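Local coordinates for protein lovastatin nonaketide synthase mokA (Monascus pilosus, PDB 6AD3) that builds the polyketide precursor of lovastatin (monacolin K) by iterative synthesis as a type I polyketide synthase, of which this chain is the condensation domain, at residues R378-L390 with L507-A519. The protein carries 1 engineered substitution. Sequence-based numbering, arbitrary orientation.
Sequences RNFVPHITFGEHL and LSMFSMNPALKLA
Phe-386 N gives its hydrogen to Leu-516 O at 2.9 Å, and Leu-518 N returns one to Ile-384 O at 3.1 Å. These bonds make Thr-385 and Lys-517 a single beta bridge, an antiparallel non-hydrogen-bonded pair, with the CA-H groups of Thr-385 and Lys-517 directed at the same two carbonyls, Leu-516 O and Ile-384 O. Beyond the bridge, Gly-387 N binds Pro-514 O and Ala-519 N binds Pro-382 O at 3.0 Å. Pro-514 O belongs to the type I turn Asn-513 to Leu-516, whose Asn-513 OD1 takes the N-H of Ala-515 in an Asx turn. Thr-385 and Glu-388 form a capping box at the start of helix 386-401: Thr-385 OG1 accepts from Glu-388 N, and Glu-388 OE1 from Thr-385 N. In this condensation domain the bridge thus ties the C-terminal tail, just past helix 495-512, to the N-terminal end of helix 386-401. Beneath it Phe-386, its CG anti to the backbone N (chi1 -173°), lays its ring on that of Phe-510 in an offset stack, centroids 4.4 Å apart and planes at 13°. Phe-510 CB also lies over the Phe-386 face, while Phe-330 meets the same ring with the planes at about 50°. Leu-518 points inward and divides its methyls: CD2 lies 3.7 Å from Phe-386 CA, whereas CD1 sits over the His-389 ring, 3.9 Å from its centroid. That imidazole is tethered through NE2 to His-336 ND1. CD1 of Leu-518 is also pressed tightly against Ile-384 CG1 at 3.4 Å and touches Phe-380 CE1. At the exposed side the bent Lys-517 chain passes His-383 O with its CD and CE, and the CB atoms of Pro-382 and Ala-519 meet at 4.1 Å.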
loop_
_atom_site.group_PDB
_atom_site.type_symbol
_atom_site.label_atom_id
_atom_site.label_comp_id
_atom_site.label_asym_id
_atom_site.label_seq_id
_atom_site.Cartn_x
_atom_site.Cartn_y
_atom_site.Cartn_z
ATOM N N ARG A 378 -4.545 -9.345 -21.051
ATOM C CA ARG A 378 -5.746 -9.868 -21.715
ATOM C C ARG A 378 -5.594 -11.053 -22.670
ATOM O O ARG A 378 -6.455 -11.928 -22.683
ATOM C CB ARG A 378 -6.555 -8.767 -22.369
ATOM C CG ARG A 378 -6.023 -8.262 -23.661
ATOM C CD ARG A 378 -7.093 -7.395 -24.312
ATOM N NE ARG A 378 -6.862 -5.994 -24.003
ATOM C CZ ARG A 378 -7.817 -5.080 -23.885
ATOM N NH1 ARG A 378 -7.482 -3.828 -23.654
ATOM N NH2 ARG A 378 -9.095 -5.408 -24.048
ATOM N N ASN A 379 -4.694 -10.970 -23.630
ATOM C CA ASN A 379 -4.789 -11.895 -24.789
ATOM C C ASN A 379 -3.864 -13.098 -24.556
ATOM O O ASN A 379 -2.966 -13.329 -25.322
ATOM C CB ASN A 379 -4.430 -11.170 -26.105
ATOM C CG ASN A 379 -5.637 -10.429 -26.732
ATOM O OD1 ASN A 379 -6.662 -11.031 -27.048
ATOM N ND2 ASN A 379 -5.485 -9.134 -26.952
ATOM N N PHE A 380 -4.040 -13.783 -23.427
ATOM C CA PHE A 380 -2.994 -14.654 -22.844
ATOM C C PHE A 380 -2.579 -15.893 -23.669
ATOM O O PHE A 380 -3.401 -16.767 -23.958
ATOM C CB PHE A 380 -3.437 -15.132 -21.491
ATOM C CG PHE A 380 -2.402 -15.933 -20.770
ATOM C CD1 PHE A 380 -1.199 -15.355 -20.391
ATOM C CD2 PHE A 380 -2.655 -17.242 -20.401
ATOM C CE1 PHE A 380 -0.267 -16.081 -19.666
ATOM C CE2 PHE A 380 -1.700 -17.989 -19.745
ATOM C CZ PHE A 380 -0.532 -17.383 -19.309
ATOM N N VAL A 381 -1.266 -16.083 -23.786
ATOM C CA VAL A 381 -0.695 -17.109 -24.655
ATOM C C VAL A 381 0.307 -17.966 -23.877
ATOM O O VAL A 381 1.435 -17.537 -23.641
ATOM C CB VAL A 381 0.023 -16.469 -25.864
ATOM C CG1 VAL A 381 0.735 -17.527 -26.690
ATOM C CG2 VAL A 381 -0.964 -15.706 -26.735
ATOM N N PRO A 382 -0.080 -19.212 -23.534
ATOM C CA PRO A 382 0.695 -20.020 -22.591
ATOM C C PRO A 382 2.007 -20.578 -23.138
ATOM O O PRO A 382 2.849 -21.040 -22.342
ATOM C CB PRO A 382 -0.255 -21.171 -22.250
ATOM C CG PRO A 382 -1.142 -21.288 -23.430
ATOM C CD PRO A 382 -1.325 -19.887 -23.936
ATOM N N HIS A 383 2.180 -20.576 -24.471
ATOM C CA HIS A 383 3.351 -21.226 -25.078
ATOM C C HIS A 383 4.547 -20.290 -25.290
ATOM O O HIS A 383 5.644 -20.751 -25.667
ATOM C CB HIS A 383 2.968 -21.900 -26.414
ATOM C CG HIS A 383 2.477 -20.941 -27.452
ATOM N ND1 HIS A 383 3.327 -20.158 -28.207
ATOM C CD2 HIS A 383 1.221 -20.632 -27.857
ATOM C CE1 HIS A 383 2.617 -19.397 -29.021
ATOM N NE2 HIS A 383 1.336 -19.667 -28.830
ATOM N N ILE A 384 4.387 -18.995 -25.009
ATOM C CA ILE A 384 5.545 -18.102 -25.053
ATOM C C ILE A 384 6.443 -18.389 -23.849
ATOM O O ILE A 384 6.033 -19.118 -22.933
ATOM C CB ILE A 384 5.160 -16.634 -25.084
ATOM C CG1 ILE A 384 4.552 -16.196 -23.754
ATOM C CG2 ILE A 384 4.222 -16.343 -26.241
ATOM C CD1 ILE A 384 4.381 -14.697 -23.699
ATOM N N THR A 385 7.718 -18.024 -23.962
ATOM C CA THR A 385 8.677 -18.300 -22.919
ATOM C C THR A 385 8.533 -17.223 -21.830
ATOM O O THR A 385 8.027 -16.145 -22.080
ATOM C CB THR A 385 10.128 -18.285 -23.428
ATOM O OG1 THR A 385 10.485 -16.952 -23.787
ATOM C CG2 THR A 385 10.318 -19.224 -24.652
ATOM N N PHE A 386 9.062 -17.510 -20.651
ATOM C CA PHE A 386 9.021 -16.534 -19.580
ATOM C C PHE A 386 9.820 -15.318 -19.981
ATOM O O PHE A 386 9.382 -14.220 -19.778
ATOM C CB PHE A 386 9.529 -17.093 -18.257
ATOM C CG PHE A 386 9.334 -16.145 -17.095
ATOM C CD1 PHE A 386 8.083 -15.992 -16.533
ATOM C CD2 PHE A 386 10.331 -15.269 -16.713
ATOM C CE1 PHE A 386 7.859 -15.052 -15.522
ATOM C CE2 PHE A 386 10.098 -14.293 -15.718
ATOM C CZ PHE A 386 8.853 -14.187 -15.154
ATOM N N GLY A 387 10.964 -15.523 -20.633
ATOM C CA GLY A 387 11.773 -14.405 -21.075
ATOM C C GLY A 387 11.001 -13.450 -21.957
ATOM O O GLY A 387 11.158 -12.230 -21.850
ATOM N N GLU A 388 10.257 -13.999 -22.909
ATOM C CA GLU A 388 9.402 -13.200 -23.786
ATOM C C GLU A 388 8.323 -12.450 -22.997
ATOM O O GLU A 388 8.045 -11.289 -23.259
ATOM C CB GLU A 388 8.755 -14.096 -24.853
ATOM C CG GLU A 388 9.796 -14.742 -25.761
ATOM C CD GLU A 388 9.218 -15.772 -26.733
ATOM O OE1 GLU A 388 8.234 -16.445 -26.413
ATOM O OE2 GLU A 388 9.878 -16.013 -27.759
ATOM N N HIS A 389 7.760 -13.124 -22.013
ATOM C CA HIS A 389 6.699 -12.542 -21.195
ATOM C C HIS A 389 7.262 -11.443 -20.313
ATOM O O HIS A 389 6.579 -10.457 -20.023
ATOM C CB HIS A 389 6.088 -13.615 -20.355
ATOM C CG HIS A 389 4.875 -13.179 -19.600
ATOM N ND1 HIS A 389 3.785 -12.603 -20.216
ATOM C CD2 HIS A 389 4.524 -13.373 -18.312
ATOM C CE1 HIS A 389 2.795 -12.506 -19.345
ATOM N NE2 HIS A 389 3.237 -12.920 -18.168
ATOM N N LEU A 390 8.496 -11.630 -19.864
ATOM C CA LEU A 390 9.178 -10.622 -19.065
ATOM C C LEU A 390 9.366 -9.348 -19.858
ATOM O O LEU A 390 9.093 -8.226 -19.384
ATOM C CB LEU A 390 10.537 -11.161 -18.605
ATOM C CG LEU A 390 11.433 -10.198 -17.846
ATOM C CD1 LEU A 390 10.764 -9.642 -16.597
ATOM C CD2 LEU A 390 12.735 -10.884 -17.470
ATOM N N LEU A 507 9.158 -18.606 -9.153
ATOM C CA LEU A 507 10.287 -17.683 -9.254
ATOM C C LEU A 507 11.582 -18.444 -9.367
ATOM O O LEU A 507 12.428 -18.121 -10.184
ATOM C CB LEU A 507 10.397 -16.807 -8.001
ATOM C CG LEU A 507 9.308 -15.740 -7.823
ATOM C CD1 LEU A 507 9.425 -15.160 -6.411
ATOM C CD2 LEU A 507 9.419 -14.639 -8.859
ATOM N N SER A 508 11.702 -19.515 -8.601
ATOM C CA SER A 508 12.921 -20.283 -8.635
ATOM C C SER A 508 13.074 -20.954 -10.021
ATOM O O SER A 508 14.169 -20.977 -10.610
ATOM C CB SER A 508 12.908 -21.334 -7.523
ATOM O OG SER A 508 14.109 -22.105 -7.609
ATOM N N MET A 509 11.976 -21.480 -10.555
ATOM C CA MET A 509 12.056 -22.215 -11.814
ATOM C C MET A 509 12.357 -21.274 -12.987
ATOM O O MET A 509 13.243 -21.542 -13.808
ATOM C CB MET A 509 10.755 -22.997 -12.032
ATOM C CG MET A 509 10.620 -23.678 -13.353
ATOM S SD MET A 509 9.002 -24.521 -13.537
ATOM C CE MET A 509 7.900 -23.108 -13.717
ATOM N N PHE A 510 11.645 -20.165 -13.070
ATOM C CA PHE A 510 11.833 -19.249 -14.195
ATOM C C PHE A 510 13.163 -18.507 -14.140
ATOM O O PHE A 510 13.709 -18.131 -15.196
ATOM C CB PHE A 510 10.665 -18.248 -14.325
ATOM C CG PHE A 510 9.390 -18.862 -14.840
ATOM C CD1 PHE A 510 9.399 -19.711 -15.926
ATOM C CD2 PHE A 510 8.181 -18.598 -14.224
ATOM C CE1 PHE A 510 8.230 -20.252 -16.421
ATOM C CE2 PHE A 510 6.997 -19.155 -14.711
ATOM C CZ PHE A 510 7.022 -19.996 -15.788
ATOM N N SER A 511 13.659 -18.234 -12.929
ATOM C CA SER A 511 14.881 -17.526 -12.791
ATOM C C SER A 511 16.057 -18.472 -13.081
ATOM O O SER A 511 17.082 -18.028 -13.552
ATOM C CB SER A 511 15.005 -16.876 -11.407
ATOM O OG SER A 511 15.232 -17.828 -10.378
ATOM N N MET A 512 15.841 -19.774 -12.879
ATOM C CA MET A 512 16.820 -20.815 -13.314
ATOM C C MET A 512 16.797 -20.956 -14.845
ATOM O O MET A 512 17.829 -21.097 -15.480
ATOM C CB MET A 512 16.461 -22.139 -12.654
ATOM C CG MET A 512 17.447 -23.261 -12.854
ATOM S SD MET A 512 19.005 -22.957 -11.996
ATOM C CE MET A 512 18.472 -23.180 -10.295
ATOM N N ASN A 513 15.612 -20.897 -15.438
ATOM C CA ASN A 513 15.453 -21.140 -16.868
ATOM C C ASN A 513 14.303 -20.335 -17.455
ATOM O O ASN A 513 13.170 -20.831 -17.532
ATOM C CB ASN A 513 15.191 -22.625 -17.105
ATOM C CG ASN A 513 15.166 -22.994 -18.567
ATOM O OD1 ASN A 513 15.219 -22.133 -19.434
ATOM N ND2 ASN A 513 15.061 -24.290 -18.844
ATOM N N PRO A 514 14.619 -19.157 -17.996
ATOM C CA PRO A 514 13.626 -18.266 -18.613
ATOM C C PRO A 514 13.177 -18.713 -19.984
ATOM O O PRO A 514 12.305 -18.098 -20.568
ATOM C CB PRO A 514 14.354 -16.920 -18.748
ATOM C CG PRO A 514 15.695 -17.092 -18.117
ATOM C CD PRO A 514 15.953 -18.539 -17.879
ATOM N N ALA A 515 13.723 -19.815 -20.485
ATOM C CA ALA A 515 13.273 -20.343 -21.761
ATOM C C ALA A 515 12.034 -21.221 -21.607
ATOM O O ALA A 515 11.509 -21.749 -22.604
ATOM C CB ALA A 515 14.408 -21.162 -22.416
ATOM N N LEU A 516 11.671 -21.520 -20.370
ATOM C CA LEU A 516 10.536 -22.374 -20.112
ATOM C C LEU A 516 9.275 -21.660 -20.571
ATOM O O LEU A 516 9.180 -20.442 -20.457
ATOM C CB LEU A 516 10.443 -22.700 -18.626
ATOM C CG LEU A 516 11.528 -23.620 -18.086
ATOM C CD1 LEU A 516 11.482 -23.640 -16.574
ATOM C CD2 LEU A 516 11.425 -25.025 -18.681
ATOM N N LYS A 517 8.263 -22.423 -20.973
ATOM C CA LYS A 517 6.971 -21.832 -21.365
ATOM C C LYS A 517 6.136 -21.456 -20.162
ATOM O O LYS A 517 6.285 -22.042 -19.074
ATOM C CB LYS A 517 6.164 -22.799 -22.223
ATOM C CG LYS A 517 6.965 -23.553 -23.260
ATOM C CD LYS A 517 7.588 -22.628 -24.279
ATOM C CE LYS A 517 7.664 -23.304 -25.645
ATOM N NZ LYS A 517 8.082 -24.729 -25.509
ATOM N N LEU A 518 5.171 -20.563 -20.380
ATOM C CA LEU A 518 4.322 -20.099 -19.272
ATOM C C LEU A 518 3.436 -21.206 -18.672
ATOM O O LEU A 518 3.147 -21.196 -17.469
ATOM C CB LEU A 518 3.467 -18.929 -19.718
ATOM C CG LEU A 518 4.289 -17.796 -20.285
ATOM C CD1 LEU A 518 3.433 -16.571 -20.557
ATOM C CD2 LEU A 518 5.437 -17.486 -19.326
ATOM N N ALA A 519 2.926 -22.093 -19.514
ATOM C CA ALA A 519 2.056 -23.187 -19.025
ATOM C C ALA A 519 1.858 -24.233 -20.102
ATOM O O ALA A 519 2.825 -24.813 -20.567
ATOM C CB ALA A 519 0.721 -22.640 -18.577
#